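Long-range contacts in beta-agarase (Persicobacter, PDB 6AII), which probably hydrolyses the beta-1,4 linkages of agarose to release neoagarobiose, as a catalytic domain of glycoside hydrolase family 16: residues Q4-I9 with V315-V320; P10-P15 with P117-A122. One frame throughout, in Å; residues are numbered along the deposited sequence. Where two conformers were deposited one is given.

Overall arrangement
From the N terminus the chain runs as an irregular arm before its first strand, 19-23, and both contacts belong to that arm. Contact 1 sets 4-9 against strand 312-325 near the C-terminal end, closing a loop that takes in almost the whole domain. Contact 2 follows directly, laying 10-15 on strand 118-125, and its loop of about a hundred residues lies within the first. The two strands are antiparallel neighbours in one sheet, so the arm passes from one to the next, and the contact centres are about 12 Å apart. Arg319 of contact 1 joins them, reaching both Glu121 and the carbonyl of Pro10.

Contact 1 (Q4-I9 with V315-V320); sequences QDWAGI and VDWIRV. With CA (calcium ion), chain B.
Trp6 lays its indole against the aliphatic part of Arg319, whose CB sits 3.9 Å from the centroid of the six-membered ring of Trp6, nearly on the ring normal, while Gln4 CB lies over the opposite face. The arginine chain runs antiparallel to the tryptophan side chain, with CD near Trp6 CG. Chi1 of Trp6 (52°) slots the indole between these neighbours and turns the CE3-CZ3 edge of its six-membered ring toward the face of the Trp317 five-membered ring, an offset edge-to-face pair with planes at 75°. Trp6 CB rests over the Trp317 six-membered ring, 4.1 Å from its centroid, a CH-pi contact, and Ile9 CD1 approaches the same ring obliquely at CZ2.

Arg319 NH1 gives a hydrogen bond of 2.9 Å to Ile9 O, with the carbonyl oxygen close to the guanidinium plane and an N-H...O angle of 159°; NH2 forms a salt bridge with Glu121 and also reaches Pro10 O, so several partners hold the guanidinium. The indole N-H of Trp317 reaches a water 2.9 Å from NE1, and that water donates to Asp5 O, bridging the strand to the turn at Gln4-Ala7. At the other end a calcium ion joins the segments: Asp5 OD2 and Asp316 OD1 each bind it at 2.3 Å, and Asp316 O at 2.6 Å. Asp5 OD2 and Asp316 OD1 lie 3.3 Å apart, a proximity the calcium ion probably makes tolerable by offsetting their charge. Asp30, Asn32 and Gly74 complete the protein part of the site.

Asp316 and Trp317 form a classic beta bulge opposite Arg123, which also salt-bridges Asp316. The N-terminal arm therefore lies across one face of strand 312-325, with Leu23 of strand 19-23 touching Trp6 and strand 118-125 alongside, while Ile318 turns the other way onto strand 280-287.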
loop_
_atom_site.group_PDB
_atom_site.type_symbol
_atom_site.label_atom_id
_atom_site.label_comp_id
_atom_site.label_asym_id
_atom_site.label_seq_id
_atom_site.Cartn_x
_atom_site.Cartn_y
_atom_site.Cartn_z
ATOM N N GLN A 4 8.264 -17.521 -13.884
ATOM C CA GLN A 4 8.157 -16.078 -13.486
ATOM C C GLN A 4 9.018 -15.839 -12.257
ATOM O O GLN A 4 9.517 -16.765 -11.609
ATOM C CB GLN A 4 6.671 -15.827 -13.259
ATOM C CG GLN A 4 5.945 -16.150 -14.566
ATOM C CD GLN A 4 4.601 -15.517 -14.774
ATOM O OE1 GLN A 4 4.475 -14.407 -15.291
ATOM N NE2 GLN A 4 3.596 -16.302 -14.451
ATOM N N ASP A 5 9.157 -14.532 -11.912
ATOM C CA ASP A 5 10.064 -14.180 -10.835
ATOM C C ASP A 5 9.641 -14.828 -9.508
ATOM O O ASP A 5 10.471 -15.043 -8.653
ATOM C CB ASP A 5 10.147 -12.673 -10.636
ATOM C CG ASP A 5 10.936 -11.901 -11.673
ATOM O OD1 ASP A 5 11.643 -12.510 -12.510
ATOM O OD2 ASP A 5 10.806 -10.681 -11.645
ATOM N N TRP A 6 8.358 -15.003 -9.280
ATOM C CA TRP A 6 7.848 -15.543 -8.022
ATOM C C TRP A 6 7.841 -17.074 -8.039
ATOM O O TRP A 6 7.341 -17.689 -7.112
ATOM C CB TRP A 6 6.425 -15.024 -7.745
ATOM C CG TRP A 6 5.504 -15.245 -8.899
ATOM C CD1 TRP A 6 4.938 -16.413 -9.284
ATOM C CD2 TRP A 6 5.019 -14.251 -9.800
ATOM N NE1 TRP A 6 4.100 -16.230 -10.338
ATOM C CE2 TRP A 6 4.172 -14.911 -10.716
ATOM C CE3 TRP A 6 5.243 -12.880 -9.941
ATOM C CZ2 TRP A 6 3.525 -14.222 -11.721
ATOM C CZ3 TRP A 6 4.604 -12.204 -10.943
ATOM C CH2 TRP A 6 3.752 -12.877 -11.829
ATOM N N ALA A 7 8.289 -17.682 -9.120
ATOM C CA ALA A 7 8.145 -19.161 -9.184
ATOM C C ALA A 7 8.989 -19.779 -8.081
ATOM O O ALA A 7 10.031 -19.285 -7.769
ATOM C CB ALA A 7 8.541 -19.686 -10.525
ATOM N N GLY A 8 8.451 -20.818 -7.472
ATOM C CA GLY A 8 9.132 -21.444 -6.382
ATOM C C GLY A 8 8.915 -20.733 -5.057
ATOM O O GLY A 8 9.396 -21.207 -4.039
ATOM N N ILE A 9 8.217 -19.584 -5.031
ATOM C CA ILE A 9 7.894 -18.915 -3.784
ATOM C C ILE A 9 6.435 -19.270 -3.488
ATOM O O ILE A 9 5.535 -18.867 -4.220
ATOM C CB ILE A 9 8.091 -17.395 -3.870
ATOM C CG1 ILE A 9 9.502 -17.015 -4.349
ATOM C CG2 ILE A 9 7.681 -16.660 -2.568
ATOM C CD1 ILE A 9 9.664 -15.545 -4.552
ATOM N N VAL A 315 9.136 -1.982 -7.636
ATOM C CA VAL A 315 8.224 -3.104 -7.518
ATOM C C VAL A 315 8.786 -4.220 -8.421
ATOM O O VAL A 315 8.715 -4.117 -9.647
ATOM C CB VAL A 315 6.776 -2.756 -7.903
ATOM C CG1 VAL A 315 5.843 -3.945 -7.664
ATOM C CG2 VAL A 315 6.269 -1.509 -7.156
ATOM N N ASP A 316 9.315 -5.265 -7.777
ATOM C CA ASP A 316 9.875 -6.401 -8.558
ATOM C C ASP A 316 8.759 -7.181 -9.216
ATOM O O ASP A 316 8.904 -7.685 -10.334
ATOM C CB ASP A 316 10.689 -7.274 -7.610
ATOM C CG ASP A 316 11.424 -8.418 -8.289
ATOM O OD1 ASP A 316 11.692 -8.317 -9.519
ATOM O OD2 ASP A 316 11.745 -9.395 -7.561
ATOM N N TRP A 317 7.664 -7.382 -8.501
ATOM C CA TRP A 317 6.541 -8.110 -9.063
ATOM C C TRP A 317 5.277 -7.847 -8.238
ATOM O O TRP A 317 5.335 -7.471 -7.046
ATOM C CB TRP A 317 6.808 -9.637 -9.176
ATOM C CG TRP A 317 7.345 -10.402 -8.007
ATOM C CD1 TRP A 317 8.621 -10.841 -7.924
ATOM C CD2 TRP A 317 6.680 -10.893 -6.839
ATOM N NE1 TRP A 317 8.803 -11.643 -6.836
ATOM C CE2 TRP A 317 7.627 -11.697 -6.147
ATOM C CE3 TRP A 317 5.369 -10.771 -6.331
ATOM C CZ2 TRP A 317 7.316 -12.333 -4.966
ATOM C CZ3 TRP A 317 5.074 -11.375 -5.122
ATOM C CH2 TRP A 317 6.034 -12.162 -4.463
ATOM N N ILE A 318 4.137 -8.066 -8.867
ATOM C CA ILE A 318 2.840 -8.119 -8.267
ATOM C C ILE A 318 2.255 -9.462 -8.692
ATOM O O ILE A 318 2.284 -9.757 -9.904
ATOM C CB ILE A 318 1.915 -6.977 -8.731
ATOM C CG1 ILE A 318 2.500 -5.613 -8.394
ATOM C CG2 ILE A 318 0.514 -7.168 -8.223
ATOM C CD1 ILE A 318 1.858 -4.483 -9.159
ATOM N N ARG A 319 1.656 -10.195 -7.750
ATOM C CA ARG A 319 0.974 -11.476 -8.149
ATOM C C ARG A 319 -0.340 -11.570 -7.403
ATOM O O ARG A 319 -0.484 -11.184 -6.242
ATOM C CB ARG A 319 1.871 -12.692 -7.921
ATOM C CG ARG A 319 2.170 -12.996 -6.450
ATOM C CD ARG A 319 3.190 -14.112 -6.339
ATOM N NE ARG A 319 3.360 -14.550 -4.979
ATOM C CZ ARG A 319 3.818 -15.708 -4.557
ATOM N NH1 ARG A 319 4.048 -16.690 -5.442
ATOM N NH2 ARG A 319 4.123 -15.859 -3.266
ATOM N N VAL A 320 -1.341 -12.079 -8.131
ATOM C CA VAL A 320 -2.681 -12.240 -7.651
ATOM C C VAL A 320 -3.156 -13.677 -7.933
ATOM O O VAL A 320 -2.921 -14.136 -9.057
ATOM C CB VAL A 320 -3.635 -11.225 -8.288
ATOM C CG1 VAL A 320 -5.048 -11.481 -7.885
ATOM C CG2 VAL A 320 -3.224 -9.794 -7.879
HETATM CA CA CA B . 11.025 -8.410 -11.745
HETATM O O HOH W 1 11.320 -13.032 -6.461
HETATM O O HOH W 2 13.448 -9.085 -11.730
#

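Contact 2 (P10-P15 with P117-A122)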
loop_
_atom_site.group_PDB
_atom_site.type_symbol
_atom_site.label_atom_id
_atom_site.label_comp_id
_atom_site.label_asym_id
_atom_site.label_seq_id
_atom_site.Cartn_x
_atom_site.Cartn_y
_atom_site.Cartn_z
ATOM N N PRO A 10 6.199 -20.054 -2.454
ATOM C CA PRO A 10 4.822 -20.534 -2.201
ATOM C C PRO A 10 3.914 -19.331 -1.869
ATOM O O PRO A 10 4.385 -18.291 -1.332
ATOM C CB PRO A 10 4.906 -21.447 -0.978
ATOM C CG PRO A 10 6.382 -21.645 -0.745
ATOM C CD PRO A 10 7.121 -20.491 -1.388
ATOM N N VAL A 11 2.644 -19.520 -2.160
ATOM C CA VAL A 11 1.647 -18.577 -1.671
ATOM C C VAL A 11 1.480 -18.902 -0.194
ATOM O O VAL A 11 1.162 -20.019 0.154
ATOM C CB VAL A 11 0.316 -18.685 -2.429
ATOM C CG1 VAL A 11 -0.784 -17.886 -1.760
ATOM C CG2 VAL A 11 0.500 -18.298 -3.913
ATOM N N PRO A 12 1.657 -17.909 0.688
ATOM C CA PRO A 12 1.643 -18.254 2.074
ATOM C C PRO A 12 0.280 -18.493 2.716
ATOM O O PRO A 12 0.220 -19.021 3.867
ATOM C CB PRO A 12 2.326 -17.021 2.699
ATOM C CG PRO A 12 2.005 -15.904 1.792
ATOM C CD PRO A 12 2.095 -16.531 0.418
ATOM N N ALA A 13 -0.820 -18.076 2.080
ATOM C CA ALA A 13 -2.154 -18.316 2.583
ATOM C C ALA A 13 -2.612 -19.688 2.066
ATOM O O ALA A 13 -2.146 -20.109 1.022
ATOM C CB ALA A 13 -3.082 -17.252 2.110
ATOM N N ASP A 14 -3.545 -20.239 2.805
ATOM C CA ASP A 14 -4.093 -21.520 2.377
ATOM C C ASP A 14 -5.443 -21.295 1.682
ATOM O O ASP A 14 -6.353 -20.630 2.154
ATOM C CB ASP A 14 -4.182 -22.528 3.525
ATOM C CG ASP A 14 -4.711 -23.858 3.015
ATOM O OD1 ASP A 14 -3.863 -24.699 2.658
ATOM O OD2 ASP A 14 -5.975 -23.976 2.871
ATOM N N PRO A 15 -5.566 -21.908 0.473
ATOM C CA PRO A 15 -6.744 -21.667 -0.337
ATOM C C PRO A 15 -8.009 -22.439 0.029
ATOM O O PRO A 15 -9.073 -22.224 -0.623
ATOM C CB PRO A 15 -6.337 -22.171 -1.729
ATOM C CG PRO A 15 -5.338 -23.244 -1.434
ATOM C CD PRO A 15 -4.638 -22.843 -0.138
ATOM N N PRO A 117 -12.936 -14.437 -3.018
ATOM C CA PRO A 117 -11.696 -14.835 -2.344
ATOM C C PRO A 117 -10.484 -14.552 -3.248
ATOM O O PRO A 117 -10.374 -14.952 -4.456
ATOM C CB PRO A 117 -11.845 -16.331 -2.000
ATOM C CG PRO A 117 -12.747 -16.845 -3.102
ATOM C CD PRO A 117 -13.573 -15.663 -3.579
ATOM N N VAL A 118 -9.502 -13.808 -2.724
ATOM C CA VAL A 118 -8.342 -13.467 -3.546
ATOM C C VAL A 118 -7.124 -13.180 -2.661
ATOM O O VAL A 118 -7.281 -12.625 -1.592
ATOM C CB VAL A 118 -8.644 -12.255 -4.416
ATOM C CG1 VAL A 118 -8.992 -11.031 -3.587
ATOM C CG2 VAL A 118 -7.540 -11.941 -5.413
ATOM N N PHE A 119 -5.971 -13.574 -3.140
ATOM C CA PHE A 119 -4.694 -13.291 -2.465
ATOM C C PHE A 119 -3.936 -12.311 -3.363
ATOM O O PHE A 119 -3.710 -12.589 -4.602
ATOM C CB PHE A 119 -3.907 -14.571 -2.199
ATOM C CG PHE A 119 -2.551 -14.283 -1.607
ATOM C CD1 PHE A 119 -2.412 -14.071 -0.250
ATOM C CD2 PHE A 119 -1.401 -14.320 -2.388
ATOM C CE1 PHE A 119 -1.161 -13.809 0.297
ATOM C CE2 PHE A 119 -0.151 -14.064 -1.828
ATOM C CZ PHE A 119 -0.031 -13.817 -0.498
ATOM N N VAL A 120 -3.471 -11.160 -2.803
ATOM C CA VAL A 120 -2.771 -10.147 -3.561
ATOM C C VAL A 120 -1.422 -9.900 -2.863
ATOM O O VAL A 120 -1.470 -9.606 -1.665
ATOM C CB VAL A 120 -3.573 -8.827 -3.600
ATOM C CG1 VAL A 120 -2.814 -7.726 -4.328
ATOM C CG2 VAL A 120 -4.959 -9.065 -4.218
ATOM N N GLU A 121 -0.341 -9.914 -3.589
ATOM C CA GLU A 121 0.987 -9.747 -2.945
ATOM C C GLU A 121 1.901 -8.998 -3.889
ATOM O O GLU A 121 1.925 -9.242 -5.108
ATOM C CB GLU A 121 1.569 -11.098 -2.603
ATOM C CG GLU A 121 2.807 -11.095 -1.721
ATOM C CD GLU A 121 3.247 -12.525 -1.423
ATOM O OE1 GLU A 121 3.327 -13.325 -2.413
ATOM O OE2 GLU A 121 3.610 -12.813 -0.252
ATOM N N ALA A 122 2.735 -8.105 -3.306
ATOM C CA ALA A 122 3.729 -7.425 -4.087
ATOM C C ALA A 122 5.093 -7.619 -3.424
ATOM O O ALA A 122 5.198 -7.665 -2.180
ATOM C CB ALA A 122 3.376 -5.954 -4.160
#
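The phenyl ring of Phe119 is met by three consecutive residues of the arm, Val11 over a face and Pro12 and Ala13 obliquely round its rim. The CG1 methyl of Val11 stands 3.9 Å from the Phe119 ring centroid, 20° off the normal, in a CH-pi contact, with Phe119 CD2 its nearest ring atom, 3.7 Å from Val11 CG1. Val11 and Phe119 point oppositely as they overlap. Pro12 instead lies roughly perpendicular to the phenylalanine side chain, bringing CD to 3.6 Å from Phe119 CZ, with CG almost as close to the same carbon. Ala13 completes the set, its CB reaching to within 4.0 Å of Phe119 CD1 at the base of the ring.

With chi1 at 175°, Phe119 holds its CG trans to the main-chain nitrogen and extends the ring from the strand toward the arm. Glu121, two residues on along the same side of the strand, stretches out to meet Pro12, and its OE2 lies 4.0 Å from Pro12 CG. Its other oxygen, OE1, sits at the edge of the Phe119 ring and in its plane, and is salt-bridged to Arg319. No hydrogen bond crosses between the two segments, so the contact rests mainly on apolar packing round Phe119.

Around this patch Trp21, Tyr222 and Tyr232 bring side chains from strands 19-23, 217-225 and 228-233 against Phe119. Alternating strand residues point to opposite sides: Phe119 and Glu121 meet the arm, whereas Val118 packs on Val320 and Trp223. The result is an irregular N-terminal segment lying on part of one face of an antiparallel sheet in the beta-sandwich (jelly-roll) fold characteristic of family GH16.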